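Local coordinates for acyl-CoA dehydrogenase (PDB 4RM7), which belongs to the acyl-CoA dehydrogenase family, with a helical N-terminal domain, a beta-rich middle domain and a helical C-terminal domain, and assembles from four chains, at residues H18-E21 and Y22-Y26; I77-L80 and S81-G85; T145-G148 and D149-V152. All blocks are in the same frame, centred on the assembly; numbering follows the deposited sequence. Where two conformers were deposited one is given.

Interaction 1 (H18-E21 and Y22-Y26); sequences HVRE and YGEKY
The carbonyl oxygen of Val19 lies at the edge of the Tyr22 ring, close to the ring plane, with Val19 O 4.1 Å from Tyr22 CD2. One face of the neighbouring Tyr26 ring is met by Lys25 CG, which sits 4.0 Å above the plane of the Tyr26 ring and is displaced toward its rim. All of this belongs to the last turns of the alpha-helix 10-26 in the N-terminal domain of the acyl-CoA dehydrogenase fold. Regular i to i+4 bonds run along it, with Gly23 N donating to Val19 O at 2.8 Å and Lys25 N to Glu21 O at 3.2 Å. Tyr22 turns inward: its CG is anti to the backbone nitrogen (chi1 162°), the ring packs against helices 43-50 and 70-84, and its hydroxyl bonds to the carbonyl of Val45. On another side of the helix, Arg20 and Glu24 run alongside each other, guanidinium and carboxylate planes 47° apart. The charged ends do not meet: Arg20 NE stays 5.1 Å from Glu24 OE2, and Arg20 NH2 bonds to Asn17 instead. What touches is the stem of the arginine: Glu24 OE2, a carboxylate oxygen, rests 3.5 Å from the methylene Arg20 CG.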
loop_
_atom_site.group_PDB
_atom_site.type_symbol
_atom_site.label_atom_id
_atom_site.label_comp_id
_atom_site.label_asym_id
_atom_site.label_seq_id
_atom_site.Cartn_x
_atom_site.Cartn_y
_atom_site.Cartn_z
ATOM N N HIS A 18 17.739 4.259 -34.154
ATOM C CA HIS A 18 18.162 3.041 -34.833
ATOM C C HIS A 18 17.477 1.817 -34.241
ATOM O O HIS A 18 16.985 0.956 -34.970
ATOM C CB HIS A 18 19.678 2.883 -34.758
ATOM C CG HIS A 18 20.431 4.020 -35.370
ATOM N ND1 HIS A 18 21.810 4.114 -35.326
ATOM C CD2 HIS A 18 20.007 5.116 -36.043
ATOM C CE1 HIS A 18 22.194 5.211 -35.947
ATOM N NE2 HIS A 18 21.121 5.840 -36.396
ATOM N N VAL A 19 17.429 1.750 -32.916
ATOM C CA VAL A 19 16.792 0.627 -32.242
ATOM C C VAL A 19 15.283 0.604 -32.494
ATOM O O VAL A 19 14.715 -0.449 -32.743
ATOM C CB VAL A 19 17.087 0.662 -30.745
ATOM C CG1 VAL A 19 16.270 -0.394 -30.012
ATOM C CG2 VAL A 19 18.578 0.440 -30.521
ATOM N N ARG A 20 14.657 1.776 -32.456
ATOM C CA ARG A 20 13.220 1.910 -32.694
ATOM C C ARG A 20 12.819 1.539 -34.126
ATOM O O ARG A 20 11.735 1.006 -34.362
ATOM C CB ARG A 20 12.772 3.344 -32.374
ATOM C CG ARG A 20 11.323 3.657 -32.700
ATOM C CD ARG A 20 10.859 4.973 -32.059
ATOM N NE ARG A 20 11.866 6.036 -32.115
ATOM C CZ ARG A 20 12.462 6.564 -31.045
ATOM N NH1 ARG A 20 12.152 6.146 -29.815
ATOM N NH2 ARG A 20 13.363 7.520 -31.209
ATOM N N GLU A 21 13.688 1.819 -35.087
ATOM C CA GLU A 21 13.412 1.461 -36.471
ATOM C C GLU A 21 13.532 -0.071 -36.628
ATOM O O GLU A 21 12.736 -0.698 -37.313
ATOM C CB GLU A 21 14.349 2.229 -37.414
ATOM C CG GLU A 21 14.627 1.569 -38.735
ATOM C CD GLU A 21 15.276 2.517 -39.738
ATOM O OE1 GLU A 21 14.982 3.740 -39.677
ATOM O OE2 GLU A 21 16.073 2.034 -40.586
ATOM N N TYR A 22 14.505 -0.671 -35.965
ATOM C CA TYR A 22 14.617 -2.118 -35.955
ATOM C C TYR A 22 13.440 -2.802 -35.270
ATOM O O TYR A 22 12.908 -3.775 -35.773
ATOM C CB TYR A 22 15.931 -2.530 -35.285
ATOM C CG TYR A 22 16.005 -3.962 -34.816
ATOM C CD1 TYR A 22 16.181 -4.989 -35.707
ATOM C CD2 TYR A 22 15.900 -4.275 -33.483
ATOM C CE1 TYR A 22 16.245 -6.292 -35.287
ATOM C CE2 TYR A 22 15.967 -5.574 -33.055
ATOM C CZ TYR A 22 16.139 -6.577 -33.964
ATOM O OH TYR A 22 16.205 -7.869 -33.538
ATOM N N GLY A 23 13.041 -2.296 -34.112
ATOM C CA GLY A 23 11.972 -2.914 -33.360
ATOM C C GLY A 23 10.635 -2.860 -34.046
ATOM O O GLY A 23 9.897 -3.823 -34.081
ATOM N N GLU A 24 10.338 -1.706 -34.606
ATOM C CA GLU A 24 9.091 -1.487 -35.291
ATOM C C GLU A 24 8.985 -2.376 -36.501
ATOM O O GLU A 24 7.913 -2.834 -36.851
ATOM C CB GLU A 24 8.946 -0.029 -35.668
ATOM C CG GLU A 24 8.299 0.785 -34.576
ATOM C CD GLU A 24 8.376 2.261 -34.841
ATOM O OE1 GLU A 24 8.686 2.645 -35.974
ATOM O OE2 GLU A 24 8.127 3.036 -33.913
ATOM N N LYS A 25 10.104 -2.566 -37.170
ATOM C CA LYS A 25 10.164 -3.410 -38.341
ATOM C C LYS A 25 9.867 -4.870 -38.073
ATOM O O LYS A 25 9.129 -5.488 -38.813
ATOM C CB LYS A 25 11.548 -3.280 -38.959
ATOM C CG LYS A 25 11.853 -4.206 -40.111
ATOM C CD LYS A 25 13.042 -3.662 -40.876
ATOM C CE LYS A 25 13.692 -4.710 -41.752
ATOM N NZ LYS A 25 12.670 -5.584 -42.370
ATOM N N TYR A 26 10.437 -5.427 -37.019
ATOM C CA TYR A 26 10.253 -6.843 -36.755
ATOM C C TYR A 26 9.193 -7.187 -35.731
ATOM O O TYR A 26 8.498 -8.168 -35.872
ATOM C CB TYR A 26 11.572 -7.486 -36.355
ATOM C CG TYR A 26 12.570 -7.540 -37.474
ATOM C CD1 TYR A 26 12.436 -8.448 -38.506
ATOM C CD2 TYR A 26 13.642 -6.682 -37.504
ATOM C CE1 TYR A 26 13.350 -8.496 -39.532
ATOM C CE2 TYR A 26 14.553 -6.722 -38.527
ATOM C CZ TYR A 26 14.402 -7.630 -39.536
ATOM O OH TYR A 26 15.315 -7.656 -40.548
#

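Interaction 2 (I77-L80 and S81-G85); sequences IEEL and SRISG
Glu79 lays its carboxylate beside the guanidinium of Arg82, one turn further along helix 70-84, and the two side chains point the same way. The grip is a side-on, two-nitrogen salt bridge, in which Arg82 NE donates to Glu79 OE1 at 2.7 Å and Arg82 NH2 to Glu79 OE2 at 2.8 Å. Both bonds are nearly straight and arrive on the syn side of their oxygens. Each oxygen lies almost in the guanidinium plane, whereas the nitrogens stand 34° out of the carboxylate plane, so the two flat groups are not coplanar. A bend in the glutamate at chi2 (58°) swings the carboxylate along the helix to meet the arginine, whose own chain bends at chi3. Two bonds, one to each oxygen, restrain the rotation of both groups. Arg82 also uses NH1 in a salt bridge to Glu262, linking the pair to helix 234-270.

Ile83 crosses Glu79 at an angle, its CD1 3.5 Å from Glu79 OE2, so a methyl flanks the carboxylate. Two serines treat the backbone alike: Ser81 OG reaches Ile77 O at 2.7 Å and Ser84 OG reaches Leu80 O at 2.9 Å. Each carbonyl also accepts the amide of the same serine, Ser81 N at 3.1 Å and Ser84 N at 2.9 Å, from the opposite face of its plane. Two donors thus hold each oxygen, and each buried hydroxyl finds an acceptor one turn back in the helix. Ser84 OG bonds in addition to the amide of Ala86, just beyond Gly85, which leaves helical geometry with positive phi. Leu80 meanwhile packs on Phe27 and Phe90, and Glu78 pairs with Arg299. The whole is a buried C-terminal helix end, with an i to i+3 salt bridge and serine hydroxyls returning to i-4 carbonyls, in the N-terminal helical domain of an acyl-CoA dehydrogenase.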
loop_
_atom_site.group_PDB
_atom_site.type_symbol
_atom_site.label_atom_id
_atom_site.label_comp_id
_atom_site.label_asym_id
_atom_site.label_seq_id
_atom_site.Cartn_x
_atom_site.Cartn_y
_atom_site.Cartn_z
ATOM N N ILE A 77 17.753 -2.102 -24.465
ATOM C CA ILE A 77 16.839 -3.063 -23.842
ATOM C C ILE A 77 15.487 -2.473 -23.467
ATOM O O ILE A 77 14.455 -3.099 -23.705
ATOM C CB ILE A 77 17.473 -3.681 -22.611
ATOM C CG1 ILE A 77 18.696 -4.484 -23.036
ATOM C CG2 ILE A 77 16.461 -4.574 -21.860
ATOM C CD1 ILE A 77 19.700 -4.639 -21.953
ATOM N N GLU A 78 15.474 -1.263 -22.913
ATOM C CA GLU A 78 14.199 -0.628 -22.568
ATOM C C GLU A 78 13.346 -0.401 -23.827
ATOM O O GLU A 78 12.146 -0.647 -23.817
ATOM C CB GLU A 78 14.419 0.695 -21.823
ATOM C CG GLU A 78 13.186 1.583 -21.752
ATOM C CD GLU A 78 13.466 3.010 -21.243
ATOM O OE1 GLU A 78 14.583 3.522 -21.450
ATOM O OE2 GLU A 78 12.556 3.632 -20.639
ATOM N N GLU A 79 13.968 0.031 -24.919
ATOM C CA GLU A 79 13.206 0.325 -26.122
ATOM C C GLU A 79 12.655 -0.925 -26.812
ATOM O O GLU A 79 11.525 -0.911 -27.301
ATOM C CB GLU A 79 14.052 1.130 -27.115
ATOM C CG GLU A 79 13.309 1.570 -28.401
ATOM C CD GLU A 79 12.039 2.439 -28.175
ATOM O OE1 GLU A 79 11.632 2.727 -27.019
ATOM O OE2 GLU A 79 11.436 2.846 -29.187
ATOM N N LEU A 80 13.434 -2.005 -26.847
ATOM C CA LEU A 80 12.971 -3.221 -27.504
ATOM C C LEU A 80 11.849 -3.852 -26.683
ATOM O O LEU A 80 10.897 -4.393 -27.236
ATOM C CB LEU A 80 14.128 -4.211 -27.701
ATOM C CG LEU A 80 15.142 -3.693 -28.719
ATOM C CD1 LEU A 80 16.269 -4.650 -28.877
ATOM C CD2 LEU A 80 14.466 -3.421 -30.063
ATOM N N SER A 81 11.963 -3.764 -25.363
ATOM C CA SER A 81 10.941 -4.292 -24.464
ATOM C C SER A 81 9.681 -3.468 -24.568
ATOM O O SER A 81 8.578 -3.991 -24.392
ATOM C CB SER A 81 11.422 -4.299 -23.011
ATOM O OG SER A 81 12.646 -4.997 -22.885
ATOM N N ARG A 82 9.849 -2.177 -24.854
ATOM C CA ARG A 82 8.710 -1.275 -24.985
ATOM C C ARG A 82 7.929 -1.576 -26.254
ATOM O O ARG A 82 6.715 -1.736 -26.217
ATOM C CB ARG A 82 9.157 0.184 -25.002
ATOM C CG ARG A 82 8.001 1.186 -25.075
ATOM C CD ARG A 82 8.516 2.598 -25.363
ATOM N NE ARG A 82 8.995 2.720 -26.727
ATOM C CZ ARG A 82 8.183 2.784 -27.779
ATOM N NH1 ARG A 82 6.863 2.738 -27.606
ATOM N NH2 ARG A 82 8.683 2.879 -29.001
ATOM N N ILE A 83 8.640 -1.633 -27.376
ATOM C CA ILE A 83 8.021 -1.916 -28.660
ATOM C C ILE A 83 7.409 -3.312 -28.674
ATOM O O ILE A 83 6.306 -3.492 -29.164
ATOM C CB ILE A 83 9.037 -1.788 -29.817
ATOM C CG1 ILE A 83 9.498 -0.341 -29.976
ATOM C CG2 ILE A 83 8.442 -2.294 -31.130
ATOM C CD1 ILE A 83 10.784 -0.229 -30.751
ATOM N N SER A 84 8.103 -4.297 -28.114
ATOM C CA SER A 84 7.616 -5.675 -28.195
ATOM C C SER A 84 6.556 -6.013 -27.160
ATOM O O SER A 84 5.726 -6.870 -27.397
ATOM C CB SER A 84 8.763 -6.661 -28.041
ATOM O OG SER A 84 9.199 -6.664 -26.712
ATOM N N GLY A 85 6.601 -5.363 -26.000
ATOM C CA GLY A 85 5.725 -5.726 -24.897
ATOM C C GLY A 85 6.079 -7.117 -24.396
ATOM O O GLY A 85 5.240 -7.862 -23.885
#

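Interaction 3 (T145-G148 and D149-V152); sequences TREG and DTLV
Arg146 leaves its strand with CB 3.7 Å from the carbonyl oxygen of Thr150, and CG continues past that same oxygen while approaching Leu151 CD2 at 3.9 Å. From there the chain bends at chi3 (-91°), which brings the guanidinium back beside Leu151 CD2; the methyl meets it obliquely. At the tip, NH1 bonds to the carbonyl of Thr177. Arg146 and Leu151 thus lie side by side on one face of the sheet, aliphatic stem against leucine methyl, with the charge carried on to a loop outside the contact.

The frame for this is a tight beta hairpin between strands 143-146 and 151-161. Thr145 and Val152 form its hydrogen-bonded pair, with Thr145 N donating to Val152 O at 2.8 Å and Val152 N to Thr145 O at 2.6 Å. The second of these runs nearly along the C=O axis. Arg146 and Leu151 make the adjoining non-hydrogen-bonded pair, after which Glu147 N donates to Thr150 O at 3.0 Å and closes the loop, with Gly148 and Asp149 at its tip. On the face away from Arg146, Thr145 and Val152 point the same way. The stem of Glu147 reaches over the valine on this side, Glu147 CG lying 3.7 Å from Val152 CG1, while Thr150 OG1 comes within 3.4 Å of Glu147 CB.

Around the hairpin, Val152 touches Asn219 of strand 212-221 and Leu151 shares backbone hydrogen bonding with Val222, so the second strand is tied into the sheet of the middle domain. The chemistry is divided accordingly. Backbone bonds alone provide the hydrogen bonds between the two halves, and the side chains add van der Waals contact, mostly through aliphatic carbons. The hairpin's register is therefore set by the main chain, while the acidic side chains of Glu147 and Asp149 lie on an exposed turn.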
loop_
_atom_site.group_PDB
_atom_site.type_symbol
_atom_site.label_atom_id
_atom_site.label_comp_id
_atom_site.label_asym_id
_atom_site.label_seq_id
_atom_site.Cartn_x
_atom_site.Cartn_y
_atom_site.Cartn_z
ATOM N N THR A 145 35.493 -33.348 -8.899
ATOM C CA THR A 145 36.393 -34.141 -8.096
ATOM C C THR A 145 37.121 -35.125 -8.970
ATOM O O THR A 145 36.695 -35.419 -10.073
ATOM C CB THR A 145 35.649 -34.905 -7.004
ATOM O OG1 THR A 145 34.819 -35.892 -7.607
ATOM C CG2 THR A 145 34.787 -33.975 -6.213
ATOM N N ARG A 146 38.249 -35.609 -8.477
ATOM C CA ARG A 146 39.022 -36.610 -9.183
ATOM C C ARG A 146 38.643 -37.968 -8.645
ATOM O O ARG A 146 38.466 -38.134 -7.447
ATOM C CB ARG A 146 40.518 -36.377 -8.991
ATOM C CG ARG A 146 41.356 -36.830 -10.175
ATOM C CD ARG A 146 42.843 -36.717 -9.898
ATOM N NE ARG A 146 43.387 -35.429 -10.304
ATOM C CZ ARG A 146 43.624 -34.435 -9.464
ATOM N NH1 ARG A 146 44.119 -33.292 -9.912
ATOM N NH2 ARG A 146 43.362 -34.583 -8.175
ATOM N N GLU A 147 38.477 -38.936 -9.530
ATOM C CA GLU A 147 38.182 -40.278 -9.079
ATOM C C GLU A 147 39.469 -41.071 -9.052
ATOM O O GLU A 147 39.979 -41.430 -7.993
ATOM C CB GLU A 147 37.210 -40.936 -10.041
ATOM C CG GLU A 147 35.814 -40.353 -9.978
ATOM C CD GLU A 147 34.740 -41.410 -10.059
ATOM O OE1 GLU A 147 34.638 -42.065 -11.110
ATOM O OE2 GLU A 147 34.006 -41.577 -9.071
ATOM N N GLY A 148 40.013 -41.317 -10.231
ATOM C CA GLY A 148 41.343 -41.857 -10.330
ATOM C C GLY A 148 42.111 -41.016 -11.308
ATOM O O GLY A 148 42.822 -40.096 -10.945
ATOM N N ASP A 149 41.916 -41.335 -12.572
ATOM C CA ASP A 149 42.576 -40.665 -13.671
ATOM C C ASP A 149 41.606 -39.717 -14.344
ATOM O O ASP A 149 41.842 -39.255 -15.455
ATOM C CB ASP A 149 43.080 -41.697 -14.673
ATOM C CG ASP A 149 43.939 -41.089 -15.756
ATOM O OD1 ASP A 149 45.163 -40.946 -15.543
ATOM O OD2 ASP A 149 43.387 -40.758 -16.824
ATOM N N THR A 150 40.488 -39.462 -13.677
ATOM C CA THR A 150 39.397 -38.711 -14.264
ATOM C C THR A 150 38.927 -37.581 -13.379
ATOM O O THR A 150 39.089 -37.618 -12.166
ATOM C CB THR A 150 38.193 -39.622 -14.475
ATOM O OG1 THR A 150 38.017 -40.426 -13.305
ATOM C CG2 THR A 150 38.417 -40.514 -15.665
ATOM N N LEU A 151 38.333 -36.580 -14.014
ATOM C CA LEU A 151 37.693 -35.476 -13.327
ATOM C C LEU A 151 36.192 -35.632 -13.488
ATOM O O LEU A 151 35.693 -35.774 -14.592
ATOM C CB LEU A 151 38.134 -34.157 -13.943
ATOM C CG LEU A 151 39.616 -33.829 -13.834
ATOM C CD1 LEU A 151 39.913 -32.451 -14.391
ATOM C CD2 LEU A 151 40.056 -33.928 -12.389
ATOM N N VAL A 152 35.477 -35.619 -12.378
ATOM C CA VAL A 152 34.052 -35.881 -12.403
ATOM C C VAL A 152 33.209 -34.784 -11.755
ATOM O O VAL A 152 33.484 -34.355 -10.648
ATOM C CB VAL A 152 33.763 -37.225 -11.733
ATOM C CG1 VAL A 152 33.969 -37.116 -10.236
ATOM C CG2 VAL A 152 32.366 -37.696 -12.064
#

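Interactions 1 and 2 are neighbouring turns of two packed helices, 10-26 and 70-84, with centres about 10 Å apart. Apolar contacts join them: Val19 CG1 meets Leu80 CD2 at 3.5 Å, and Ile83 CD1 lies 3.8 Å from Arg20 CA. A weak, long ion pair from Arg20 NH1 to Glu79 OE2, 3.4 Å, adds a second cation to the carboxylate already held in interaction 2, making a chain of charges across the two helices. Interaction 3 stands apart, in the beta-rich middle domain and across the chain's centre, its centre about 51 Å from that of interaction 1 and 47 Å from that of interaction 2.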